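Long-range contact in acidocalcisomal pyrophosphatase (PDB 5CUY), which probably hydrolyses inorganic pyrophosphate to phosphate with the help of magnesium ions: residues D[182-187]-D[195-200]. The protein carries 1 engineered substitution. Numbering follows the deposited sequence.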
loop_
_atom_site.group_PDB
_atom_site.type_symbol
_atom_site.label_atom_id
_atom_site.label_comp_id
_atom_site.label_asym_id
_atom_site.label_seq_id
_atom_site.Cartn_x
_atom_site.Cartn_y
_atom_site.Cartn_z
ATOM N N ARG D 182 -20.087 23.681 -18.663
ATOM C CA ARG D 182 -18.858 24.358 -18.356
ATOM C C ARG D 182 -18.496 24.016 -16.928
ATOM O O ARG D 182 -19.374 23.886 -16.073
ATOM C CB ARG D 182 -19.017 25.872 -18.450
ATOM C CG ARG D 182 -19.186 26.442 -19.848
ATOM C CD ARG D 182 -17.895 26.358 -20.652
ATOM N NE ARG D 182 -17.995 26.959 -21.978
ATOM C CZ ARG D 182 -18.864 26.604 -22.935
ATOM N NH1 ARG D 182 -19.759 25.618 -22.731
ATOM N NH2 ARG D 182 -18.819 27.233 -24.112
ATOM N N VAL D 183 -17.198 23.850 -16.665
ATOM C CA VAL D 183 -16.716 23.629 -15.306
ATOM C C VAL D 183 -15.955 24.920 -15.001
ATOM O O VAL D 183 -15.003 25.241 -15.698
ATOM C CB VAL D 183 -15.765 22.466 -15.252
ATOM C CG1 VAL D 183 -15.154 22.361 -13.851
ATOM C CG2 VAL D 183 -16.495 21.194 -15.605
ATOM N N LEU D 184 -16.398 25.674 -13.995
ATOM C CA LEU D 184 -15.750 26.939 -13.610
ATOM C C LEU D 184 -14.887 26.821 -12.343
ATOM O O LEU D 184 -15.104 25.946 -11.527
ATOM C CB LEU D 184 -16.798 28.038 -13.397
ATOM C CG LEU D 184 -17.940 28.252 -14.413
ATOM C CD1 LEU D 184 -18.434 29.686 -14.321
ATOM C CD2 LEU D 184 -17.480 27.998 -15.795
ATOM N N TYR D 185 -13.924 27.723 -12.175
ATOM C CA TYR D 185 -13.042 27.704 -11.006
ATOM C C TYR D 185 -13.015 28.964 -10.178
ATOM O O TYR D 185 -13.099 30.080 -10.694
ATOM C CB TYR D 185 -11.602 27.422 -11.419
ATOM C CG TYR D 185 -11.401 26.096 -12.088
ATOM C CD1 TYR D 185 -11.848 25.877 -13.396
ATOM C CD2 TYR D 185 -10.834 25.041 -11.398
ATOM C CE1 TYR D 185 -11.731 24.631 -13.985
ATOM C CE2 TYR D 185 -10.725 23.813 -11.974
ATOM C CZ TYR D 185 -11.169 23.619 -13.267
ATOM O OH TYR D 185 -10.977 22.406 -13.852
ATOM N N PHE D 186 -12.855 28.794 -8.880
ATOM C CA PHE D 186 -12.789 29.954 -8.016
ATOM C C PHE D 186 -11.807 29.682 -6.912
ATOM O O PHE D 186 -11.401 28.534 -6.699
ATOM C CB PHE D 186 -14.156 30.274 -7.377
ATOM C CG PHE D 186 -15.261 30.444 -8.365
ATOM C CD1 PHE D 186 -15.959 29.335 -8.840
ATOM C CD2 PHE D 186 -15.575 31.707 -8.860
ATOM C CE1 PHE D 186 -16.950 29.476 -9.806
ATOM C CE2 PHE D 186 -16.557 31.862 -9.827
ATOM C CZ PHE D 186 -17.248 30.743 -10.305
ATOM N N PHE D 187 -11.482 30.758 -6.206
ATOM C CA PHE D 187 -10.571 30.783 -5.068
ATOM C C PHE D 187 -11.322 31.498 -3.945
ATOM O O PHE D 187 -11.837 32.608 -4.133
ATOM C CB PHE D 187 -9.346 31.645 -5.370
ATOM C CG PHE D 187 -8.176 30.921 -5.988
ATOM C CD1 PHE D 187 -8.315 29.669 -6.584
ATOM C CD2 PHE D 187 -6.912 31.562 -6.020
ATOM C CE1 PHE D 187 -7.226 29.043 -7.213
ATOM C CE2 PHE D 187 -5.805 30.967 -6.642
ATOM C CZ PHE D 187 -5.944 29.696 -7.248
ATOM N N GLU D 195 -14.955 34.989 -2.048
ATOM C CA GLU D 195 -14.810 34.280 -3.310
ATOM C C GLU D 195 -14.596 35.102 -4.593
ATOM O O GLU D 195 -15.236 36.136 -4.820
ATOM C CB GLU D 195 -15.993 33.368 -3.495
ATOM C CG GLU D 195 -16.097 32.377 -2.358
ATOM C CD GLU D 195 -16.734 31.088 -2.796
ATOM O OE1 GLU D 195 -17.070 30.966 -4.011
ATOM O OE2 GLU D 195 -16.890 30.206 -1.922
ATOM N N ARG D 196 -13.707 34.571 -5.444
ATOM C CA ARG D 196 -13.295 35.165 -6.721
ATOM C C ARG D 196 -13.122 34.078 -7.813
ATOM O O ARG D 196 -12.572 33.025 -7.567
ATOM C CB ARG D 196 -11.960 35.855 -6.453
ATOM C CG ARG D 196 -11.404 36.703 -7.494
ATOM C CD ARG D 196 -9.934 36.475 -7.421
ATOM N NE ARG D 196 -9.120 37.698 -7.414
ATOM C CZ ARG D 196 -9.052 38.579 -8.411
ATOM N NH1 ARG D 196 -9.760 38.414 -9.541
ATOM N NH2 ARG D 196 -8.232 39.616 -8.272
ATOM N N GLN D 197 -13.569 34.326 -9.029
ATOM C CA GLN D 197 -13.395 33.352 -10.093
ATOM C C GLN D 197 -11.943 33.377 -10.532
ATOM O O GLN D 197 -11.298 34.441 -10.540
ATOM C CB GLN D 197 -14.277 33.701 -11.289
ATOM C CG GLN D 197 -14.271 32.639 -12.387
ATOM C CD GLN D 197 -15.298 32.890 -13.500
ATOM O OE1 GLN D 197 -16.173 33.749 -13.374
ATOM N NE2 GLN D 197 -15.209 32.123 -14.576
ATOM N N VAL D 198 -11.422 32.226 -10.941
ATOM C CA VAL D 198 -10.027 32.161 -11.410
ATOM C C VAL D 198 -9.957 31.325 -12.687
ATOM O O VAL D 198 -10.901 30.624 -13.029
ATOM C CB VAL D 198 -9.076 31.483 -10.366
ATOM C CG1 VAL D 198 -9.109 32.224 -9.035
ATOM C CG2 VAL D 198 -9.474 29.986 -10.167
ATOM N N SER D 199 -8.823 31.407 -13.376
ATOM C CA SER D 199 -8.558 30.634 -14.596
ATOM C C SER D 199 -7.724 29.426 -14.145
ATOM O O SER D 199 -6.676 29.583 -13.483
ATOM C CB SER D 199 -7.758 31.480 -15.613
ATOM O OG SER D 199 -7.261 30.711 -16.706
ATOM N N PRO D 200 -8.208 28.203 -14.434
ATOM C CA PRO D 200 -7.439 27.034 -14.022
ATOM C C PRO D 200 -6.114 27.005 -14.778
ATOM O O PRO D 200 -5.128 26.448 -14.313
ATOM C CB PRO D 200 -8.362 25.879 -14.385
ATOM C CG PRO D 200 -9.133 26.456 -15.570
ATOM C CD PRO D 200 -9.480 27.797 -15.062
#
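Phe187 and Arg196 form an antiparallel hydrogen-bonded pair in which both backbone N-H groups are used: Phe187 N donates to Arg196 O over 2.9 Å, and Arg196 N returns a bond to Phe187 O over 3.0 Å. A third bond runs from Val198 N to Tyr185 O (2.7 Å). The CA of Gln197 also approaches Tyr185 O, adding a CA-H...O contact to the same oxygen.

Apolar packing gathers on the face bearing Tyr185, Phe187 and Val198. Pro200 lays its CB over the centre of the Tyr185 ring, 3.5 Å from the centroid, while its CD rests near the rim at CD1; the two groups cross at about a right angle. Val198 uses both branches. With CG1 anti to its carbonyl carbon (chi1 -58°), that methyl sits over one face of the Phe187 ring as a CH-pi contact, 3.7 Å from the centroid, and CG2 meets Tyr185 CB at 3.6 Å and also nears the CD1-CE1 rim of the Phe187 ring. Beyond the pair, Ile227 touches both Tyr185 and Pro200, Tyr185 OH bonds to Gly308 O, and the second subunit packs Val212 on Phe187 and Ala157 on Val198.

Phe186 and Gln197 form a non-hydrogen-bonded pair whose side chains diverge. Even so, Gln197 CB and CG come near Phe186 CE2, the two chains crossing at a slant with ring and amide planes 50° apart.

Together these contacts make a beta hairpin, whose strand 182-189 is also paired with strands 166-173 and 249-254 in an antiparallel sheet away from the magnesium site.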